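Local coordinates for protein enterotoxin-like toxin X (Staphylococcus aureus, PDB 5U75) that inhibits phagocytosis and killing by human neutrophils, binding their surface glycoproteins in a sialic acid-dependent manner, at residues 109-119 / 128-136. Residues are numbered along the deposited sequence; the frame is centred on the assembly and turned at random.
Sequences YMGEHLPKGNI and KYTLESHKE. With SIA (N-acetyl-alpha-neuraminic acid), chain B; GAL (beta-D-galactopyranose), chain C; FUC (alpha-L-fucopyranose), chain D.
The Tyr109 ring meets Ser133 O at its edge, in the ring plane, and OH donates to that carbonyl oxygen at 2.6 Å. Arg100 of helix 92-104 also bonds this hydroxyl. The His134 ring carries Lys135 CG over one face and Glu132 OE1 at its edge, in plane; a water links His134 ND1 to Gly117 N. The Asn118 amide lies beside the Glu132 side chain, its plane 87° from the carboxylate. Asn118 OD1 touches Glu132 CG at 3.4 Å, and a second water donates to Asn118 OD1 and Glu132 OE1. On the same amide, CG packs on Thr130 CG2.

Ser133 OG sits between its backbone N and carbonyl carbon (chi1 67°). This turns OG onto Gly117 O at 2.7 Å, the oxygen that also takes the backbone N-H of Ser133. Ile119 and Leu131 exchange two backbone bonds as an antiparallel hydrogen-bonded pair.

Thr130 binds the sialic acid carboxylate through N and OG1. Glu132 OE2 accepts from galactose O6 at 2.5 Å and fucose O3 at 2.6 Å, while Lys135 NZ reaches fucose O2. Strands 118-123 and 128-132 form a beta-grasp domain hairpin. The loop before it packs on the type I turn Glu132-Lys135 after it. Edge strand 128-132 and this turn carry part of the V-shaped sialyl Lewis X site.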
ATOM      1  N   TYR A 109       4.519  -1.475  -9.227  1.00 19.71           N
ATOM      2  CA  TYR A 109       5.968  -1.179  -9.310  1.00 21.36           C
ATOM      3  C   TYR A 109       6.841  -2.241  -9.972  1.00 24.21           C
ATOM      4  O   TYR A 109       8.072  -2.204  -9.818  1.00 25.96           O
ATOM      5  CB  TYR A 109       6.570  -0.796  -7.940  1.00 20.50           C
ATOM      6  CG  TYR A 109       5.935   0.377  -7.246  1.00 19.96           C
ATOM      7  CD1 TYR A 109       5.526   1.512  -7.953  1.00 20.09           C
ATOM      8  CD2 TYR A 109       5.785   0.384  -5.868  1.00 19.01           C
ATOM      9  CE1 TYR A 109       4.963   2.588  -7.308  1.00 19.30           C
ATOM     10  CE2 TYR A 109       5.224   1.460  -5.218  1.00 18.86           C
ATOM     11  CZ  TYR A 109       4.809   2.560  -5.930  1.00 19.37           C
ATOM     12  OH  TYR A 109       4.262   3.615  -5.262  1.00 18.07           O
ATOM     13  N   MET A 110       6.238  -3.153 -10.725  0.50 24.83           N
ATOM     14  CA  MET A 110       6.999  -4.110 -11.500  0.50 27.05           C
ATOM     15  C   MET A 110       7.126  -3.571 -12.912  0.50 27.51           C
ATOM     16  O   MET A 110       6.293  -2.778 -13.357  0.50 26.35           O
ATOM     17  CB  MET A 110       6.308  -5.463 -11.467  0.50 28.76           C
ATOM     18  CG  MET A 110       6.419  -6.093 -10.092  0.50 30.49           C
ATOM     19  SD  MET A 110       5.557  -7.662  -9.920  0.50 32.84           S
ATOM     20  CE  MET A 110       6.376  -8.328  -8.472  0.50 32.08           C
ATOM     21  N   GLY A 111       8.177  -3.993 -13.603  1.00 28.61           N
ATOM     22  CA  GLY A 111       8.432  -3.552 -14.971  1.00 27.90           C
ATOM     23  C   GLY A 111       9.120  -2.208 -15.020  1.00 28.17           C
ATOM     24  O   GLY A 111       9.810  -1.824 -14.085  1.00 28.95           O
ATOM     25  N   GLU A 112       8.904  -1.477 -16.111  1.00 28.22           N
ATOM     26  CA  GLU A 112       9.734  -0.324 -16.449  1.00 28.75           C
ATOM     27  C   GLU A 112       9.009   1.011 -16.433  1.00 28.13           C
ATOM     28  O   GLU A 112       9.648   2.031 -16.663  1.00 28.76           O
ATOM     29  CB  GLU A 112      10.384  -0.549 -17.830  1.00 29.86           C
ATOM     30  N   HIS A 113       7.706   1.031 -16.123  1.00 25.05           N
ATOM     31  CA  HIS A 113       6.948   2.274 -16.150  1.00 25.37           C
ATOM     32  C   HIS A 113       6.307   2.605 -14.808  1.00 24.09           C
ATOM     33  O   HIS A 113       5.815   1.726 -14.113  1.00 23.72           O
ATOM     34  CB  HIS A 113       5.870   2.201 -17.235  1.00 26.25           C
ATOM     35  CG  HIS A 113       6.417   1.838 -18.573  1.00 26.45           C
ATOM     36  ND1 HIS A 113       7.155   2.720 -19.329  1.00 27.63           N
ATOM     37  CD2 HIS A 113       6.374   0.681 -19.275  1.00 26.88           C
ATOM     38  CE1 HIS A 113       7.536   2.127 -20.445  1.00 27.05           C
ATOM     39  NE2 HIS A 113       7.067   0.894 -20.441  1.00 28.21           N
ATOM     40  N   LEU A 114       6.303   3.889 -14.481  1.00 24.28           N
ATOM     41  CA  LEU A 114       5.747   4.377 -13.231  1.00 24.35           C
ATOM     42  C   LEU A 114       4.231   4.414 -13.307  1.00 24.11           C
ATOM     43  O   LEU A 114       3.667   4.909 -14.286  1.00 22.88           O
ATOM     44  CB  LEU A 114       6.225   5.792 -12.919  1.00 26.16           C
ATOM     45  CG  LEU A 114       7.587   6.006 -12.266  1.00 28.42           C
ATOM     46  CD1 LEU A 114       7.871   7.502 -12.224  1.00 28.93           C
ATOM     47  CD2 LEU A 114       7.611   5.411 -10.862  1.00 27.92           C
ATOM     48  N   PRO A 115       3.557   3.959 -12.240  1.00 22.50           N
ATOM     49  CA  PRO A 115       2.122   4.207 -12.158  1.00 21.58           C
ATOM     50  C   PRO A 115       1.841   5.623 -11.736  1.00 22.11           C
ATOM     51  O   PRO A 115       2.748   6.369 -11.341  1.00 22.62           O
ATOM     52  CB  PRO A 115       1.662   3.239 -11.059  1.00 22.77           C
ATOM     53  CG  PRO A 115       2.854   3.156 -10.148  1.00 22.49           C
ATOM     54  CD  PRO A 115       4.072   3.281 -11.028  1.00 21.88           C
ATOM     55  N   LYS A 116       0.571   5.981 -11.799  1.00 21.52           N
ATOM     56  CA  LYS A 116       0.105   7.240 -11.294  1.00 23.26           C
ATOM     57  C   LYS A 116      -1.248   7.033 -10.631  1.00 20.45           C
ATOM     58  O   LYS A 116      -1.924   6.045 -10.876  1.00 19.69           O
ATOM     59  CB  LYS A 116       0.036   8.279 -12.430  1.00 28.21           C
ATOM     60  CG  LYS A 116      -0.827   7.877 -13.604  1.00 31.41           C
ATOM     61  CD  LYS A 116      -0.492   8.705 -14.846  1.00 37.70           C
ATOM     62  CE  LYS A 116      -1.559   8.540 -15.929  1.00 40.11           C
ATOM     63  NZ  LYS A 116      -0.988   8.573 -17.302  1.00 43.45           N
ATOM     64  N   GLY A 117      -1.610   7.961  -9.764  1.00 18.87           N
ATOM     65  CA  GLY A 117      -2.845   7.891  -9.014  1.00 17.97           C
ATOM     66  C   GLY A 117      -2.549   7.727  -7.533  1.00 17.20           C
ATOM     67  O   GLY A 117      -1.416   7.442  -7.114  1.00 17.45           O
ATOM     68  N   ASN A 118      -3.583   7.907  -6.744  1.00 17.45           N
ATOM     69  CA  ASN A 118      -3.441   7.906  -5.303  1.00 17.34           C
ATOM     70  C   ASN A 118      -3.978   6.665  -4.654  1.00 17.58           C
ATOM     71  O   ASN A 118      -5.009   6.125  -5.061  1.00 16.55           O
ATOM     72  CB  ASN A 118      -4.156   9.085  -4.694  1.00 17.93           C
ATOM     73  CG  ASN A 118      -3.592  10.406  -5.161  1.00 19.07           C
ATOM     74  OD1 ASN A 118      -2.408  10.506  -5.498  1.00 19.87           O
ATOM     75  ND2 ASN A 118      -4.450  11.415  -5.215  1.00 20.19           N
ATOM     76  N   ILE A 119      -3.279   6.262  -3.597  1.00 16.70           N
ATOM     77  CA  ILE A 119      -3.775   5.295  -2.625  1.00 16.25           C
ATOM     78  C   ILE A 119      -4.223   6.122  -1.417  1.00 16.66           C
ATOM     79  O   ILE A 119      -3.467   6.966  -0.928  1.00 18.22           O
ATOM     80  CB  ILE A 119      -2.662   4.309  -2.234  1.00 15.60           C
ATOM     81  CG1 ILE A 119      -2.101   3.603  -3.466  1.00 16.08           C
ATOM     82  CG2 ILE A 119      -3.176   3.286  -1.223  1.00 15.56           C
ATOM     83  CD1 ILE A 119      -0.736   2.972  -3.237  1.00 17.35           C
ATOM     84  N   LYS A 128      -8.576  11.423   5.859  1.00 18.08           N
ATOM     85  CA  LYS A 128      -7.758  10.708   4.901  1.00 19.09           C
ATOM     86  C   LYS A 128      -6.263  11.010   4.995  1.00 17.99           C
ATOM     87  O   LYS A 128      -5.859  12.064   5.465  1.00 17.24           O
ATOM     88  CB  LYS A 128      -8.253  10.981   3.484  1.00 21.67           C
ATOM     89  CG  LYS A 128      -8.071  12.408   3.032  1.00 24.14           C
ATOM     90  CD  LYS A 128      -8.775  12.614   1.698  1.00 28.55           C
ATOM     91  CE  LYS A 128      -8.561  14.022   1.178  1.00 31.61           C
ATOM     92  NZ  LYS A 128      -8.952  14.124  -0.261  1.00 32.96           N
ATOM     93  N   TYR A 129      -5.475  10.034   4.546  1.00 16.41           N
ATOM     94  CA  TYR A 129      -4.056  10.179   4.291  1.00 15.99           C
ATOM     95  C   TYR A 129      -3.829   9.698   2.867  1.00 16.62           C
ATOM     96  O   TYR A 129      -4.082   8.528   2.547  1.00 15.91           O
ATOM     97  CB  TYR A 129      -3.199   9.365   5.276  1.00 15.09           C
ATOM     98  CG  TYR A 129      -3.492   9.634   6.726  1.00 14.59           C
ATOM     99  CD1 TYR A 129      -2.835  10.662   7.413  1.00 14.36           C
ATOM    100  CD2 TYR A 129      -4.418   8.852   7.431  1.00 14.42           C
ATOM    101  CE1 TYR A 129      -3.101  10.919   8.751  1.00 14.26           C
ATOM    102  CE2 TYR A 129      -4.675   9.079   8.779  1.00 14.71           C
ATOM    103  CZ  TYR A 129      -4.021  10.120   9.439  1.00 14.81           C
ATOM    104  OH  TYR A 129      -4.293  10.348  10.764  1.00 15.03           O
ATOM    105  N   THR A 130      -3.310  10.591   2.027  1.00 16.33           N
ATOM    106  CA  THR A 130      -3.163  10.335   0.605  1.00 16.46           C
ATOM    107  C   THR A 130      -1.724   9.998   0.245  1.00 16.36           C
ATOM    108  O   THR A 130      -0.803  10.744   0.570  1.00 16.88           O
ATOM    109  CB  THR A 130      -3.634  11.548  -0.247  1.00 16.51           C
ATOM    110  OG1 THR A 130      -4.965  11.909   0.114  1.00 17.14           O
ATOM    111  CG2 THR A 130      -3.557  11.219  -1.729  1.00 17.33           C
ATOM    112  N   LEU A 131      -1.557   8.865  -0.417  1.00 16.67           N
ATOM    113  CA  LEU A 131      -0.292   8.348  -0.839  1.00 16.42           C
ATOM    114  C   LEU A 131      -0.208   8.386  -2.355  1.00 16.75           C
ATOM    115  O   LEU A 131      -0.785   7.540  -3.047  1.00 15.85           O
ATOM    116  CB  LEU A 131      -0.114   6.909  -0.348  1.00 16.74           C
ATOM    117  CG  LEU A 131      -0.480   6.647   1.116  1.00 17.30           C
ATOM    118  CD1 LEU A 131      -0.305   5.158   1.367  1.00 18.09           C
ATOM    119  CD2 LEU A 131       0.362   7.463   2.084  1.00 17.00           C
ATOM    120  N   GLU A 132       0.561   9.340  -2.863  1.00 16.88           N
ATOM    121  CA  GLU A 132       0.757   9.467  -4.304  1.00 17.57           C
ATOM    122  C   GLU A 132       1.699   8.378  -4.808  1.00 18.40           C
ATOM    123  O   GLU A 132       2.858   8.310  -4.387  1.00 19.42           O
ATOM    124  CB  GLU A 132       1.303  10.857  -4.631  1.00 18.52           C
ATOM    125  CG  GLU A 132       0.417  11.988  -4.192  1.00 19.49           C
ATOM    126  CD  GLU A 132       0.906  13.324  -4.721  1.00 22.21           C
ATOM    127  OE1 GLU A 132       0.765  13.529  -5.942  1.00 22.43           O
ATOM    128  OE2 GLU A 132       1.427  14.142  -3.929  1.00 22.08           O
ATOM    129  N   SER A 133       1.220   7.541  -5.739  1.00 17.36           N
ATOM    130  CA  SER A 133       1.915   6.311  -6.083  1.00 17.62           C
ATOM    131  C   SER A 133       3.169   6.461  -6.919  1.00 17.16           C
ATOM    132  O   SER A 133       3.958   5.553  -6.997  1.00 17.18           O
ATOM    133  CB  SER A 133       0.971   5.330  -6.783  1.00 18.44           C
ATOM    134  OG  SER A 133       0.583   5.827  -8.057  1.00 18.20           O
ATOM    135  N   HIS A 134       3.319   7.600  -7.586  1.00 19.01           N
ATOM    136  CA  HIS A 134       4.403   7.805  -8.542  1.00 20.08           C
ATOM    137  C   HIS A 134       5.745   8.176  -7.886  1.00 21.48           C
ATOM    138  O   HIS A 134       6.770   8.248  -8.579  1.00 21.75           O
ATOM    139  CB  HIS A 134       3.990   8.884  -9.567  1.00 19.81           C
ATOM    140  CG  HIS A 134       3.882  10.257  -8.997  1.00 20.46           C
ATOM    141  ND1 HIS A 134       2.773  10.706  -8.311  1.00 19.88           N
ATOM    142  CD2 HIS A 134       4.764  11.287  -9.001  1.00 20.39           C
ATOM    143  CE1 HIS A 134       2.964  11.958  -7.946  1.00 20.66           C
ATOM    144  NE2 HIS A 134       4.171  12.326  -8.340  1.00 20.32           N
ATOM    145  N   LYS A 135       5.743   8.398  -6.572  1.00 21.22           N
ATOM    146  CA  LYS A 135       6.927   8.811  -5.854  1.00 21.67           C
ATOM    147  C   LYS A 135       6.880   8.269  -4.423  1.00 22.36           C
ATOM    148  O   LYS A 135       5.833   7.830  -3.953  1.00 20.28           O
ATOM    149  CB  LYS A 135       7.030  10.346  -5.842  1.00 22.03           C
ATOM    150  CG  LYS A 135       5.873  11.064  -5.178  1.00 22.55           C
ATOM    151  CD  LYS A 135       5.977  12.577  -5.240  1.00 23.02           C
ATOM    152  CE  LYS A 135       4.824  13.225  -4.494  1.00 24.01           C
ATOM    153  NZ  LYS A 135       4.757  14.706  -4.641  1.00 24.67           N
ATOM    154  N   GLU A 136       8.016   8.337  -3.737  1.00 22.52           N
ATOM    155  CA  GLU A 136       8.095   7.890  -2.345  1.00 22.91           C
ATOM    156  C   GLU A 136       7.286   8.804  -1.434  1.00 20.68           C
ATOM    157  O   GLU A 136       6.989   9.941  -1.770  1.00 19.41           O
ATOM    158  CB  GLU A 136       9.566   7.835  -1.887  1.00 24.21           C
ATOM    159  CG  GLU A 136      10.380   6.811  -2.641  1.00 26.49           C
ATOM    160  CD  GLU A 136      11.841   6.767  -2.206  1.00 30.74           C
ATOM    161  OE1 GLU A 136      12.105   6.787  -0.988  1.00 28.34           O
ATOM    162  OE2 GLU A 136      12.727   6.697  -3.091  1.00 32.95           O
TER
HETATM  163  C1  SIA B   3      -3.724  14.128   2.670  1.00 20.40           C
HETATM  164  C2  SIA B   3      -3.558  15.513   3.308  1.00 20.28           C
HETATM  165  C3  SIA B   3      -4.903  16.164   3.653  1.00 19.59           C
HETATM  166  C4  SIA B   3      -5.599  15.439   4.799  1.00 18.50           C
HETATM  167  C5  SIA B   3      -4.688  15.255   6.024  1.00 18.32           C
HETATM  168  C6  SIA B   3      -3.368  14.645   5.577  1.00 18.14           C
HETATM  169  C7  SIA B   3      -2.263  14.483   6.623  1.00 18.28           C
HETATM  170  C8  SIA B   3      -0.962  14.013   5.984  1.00 17.09           C
HETATM  171  C9  SIA B   3       0.014  13.497   7.030  1.00 16.96           C
HETATM  172  C10 SIA B   3      -5.143  14.573   8.323  1.00 19.26           C
HETATM  173  C11 SIA B   3      -5.866  13.621   9.215  1.00 18.70           C
HETATM  174  N5  SIA B   3      -5.343  14.406   7.005  1.00 17.55           N
HETATM  175  O1A SIA B   3      -4.695  13.929   1.914  1.00 20.55           O
HETATM  176  O1B SIA B   3      -2.850  13.239   2.900  1.00 18.83           O
HETATM  177  O4  SIA B   3      -6.776  16.115   5.233  1.00 18.63           O
HETATM  178  O6  SIA B   3      -2.781  15.409   4.525  1.00 19.74           O
HETATM  179  O7  SIA B   3      -2.077  15.706   7.365  1.00 17.26           O
HETATM  180  O8  SIA B   3      -1.202  12.934   5.067  1.00 17.93           O
HETATM  181  O9  SIA B   3       1.307  13.431   6.449  1.00 16.50           O
HETATM  182  O10 SIA B   3      -4.389  15.432   8.792  1.00 19.42           O
HETATM  183  C1  GAL C   2       0.829  16.753   1.598  1.00 23.65           C
HETATM  184  C2  GAL C   2      -0.581  17.128   2.019  1.00 22.83           C
HETATM  185  C3  GAL C   2      -1.483  15.892   2.048  1.00 21.42           C
HETATM  186  C4  GAL C   2      -1.404  15.188   0.690  1.00 21.77           C
HETATM  187  C5  GAL C   2       0.034  14.858   0.315  1.00 21.68           C
HETATM  188  C6  GAL C   2       0.085  14.185  -1.050  1.00 20.67           C
HETATM  189  O2  GAL C   2      -0.574  17.770   3.291  1.00 21.57           O
HETATM  190  O3  GAL C   2      -2.822  16.305   2.371  1.00 20.52           O
HETATM  191  O4  GAL C   2      -2.018  16.031  -0.281  1.00 22.03           O
HETATM  192  O5  GAL C   2       0.841  16.040   0.344  1.00 23.79           O
HETATM  193  O6  GAL C   2       1.415  13.827  -1.428  1.00 19.60           O
HETATM  194  C1  FUC D   4       2.711  18.828  -2.097  1.00 30.22           C
HETATM  195  C2  FUC D   4       2.401  18.033  -3.363  1.00 30.23           C
HETATM  196  C3  FUC D   4       1.090  17.272  -3.217  1.00 30.16           C
HETATM  197  C4  FUC D   4      -0.031  18.226  -2.860  1.00 31.25           C
HETATM  198  C5  FUC D   4       0.341  18.953  -1.573  1.00 29.59           C
HETATM  199  C6  FUC D   4      -0.714  19.950  -1.131  1.00 29.11           C
HETATM  200  O2  FUC D   4       3.431  17.082  -3.619  1.00 32.86           O
HETATM  201  O3  FUC D   4       0.818  16.569  -4.434  1.00 29.80           O
HETATM  202  O4  FUC D   4      -0.221  19.145  -3.945  1.00 32.96           O
HETATM  203  O5  FUC D   4       1.592  19.627  -1.713  1.00 28.47           O
HETATM  204  O   HOH W   1       0.193  10.159  -9.204  1.00 22.46           O
HETATM  205  O   HOH W   2      -1.149  11.914  -7.433  1.00 27.00           O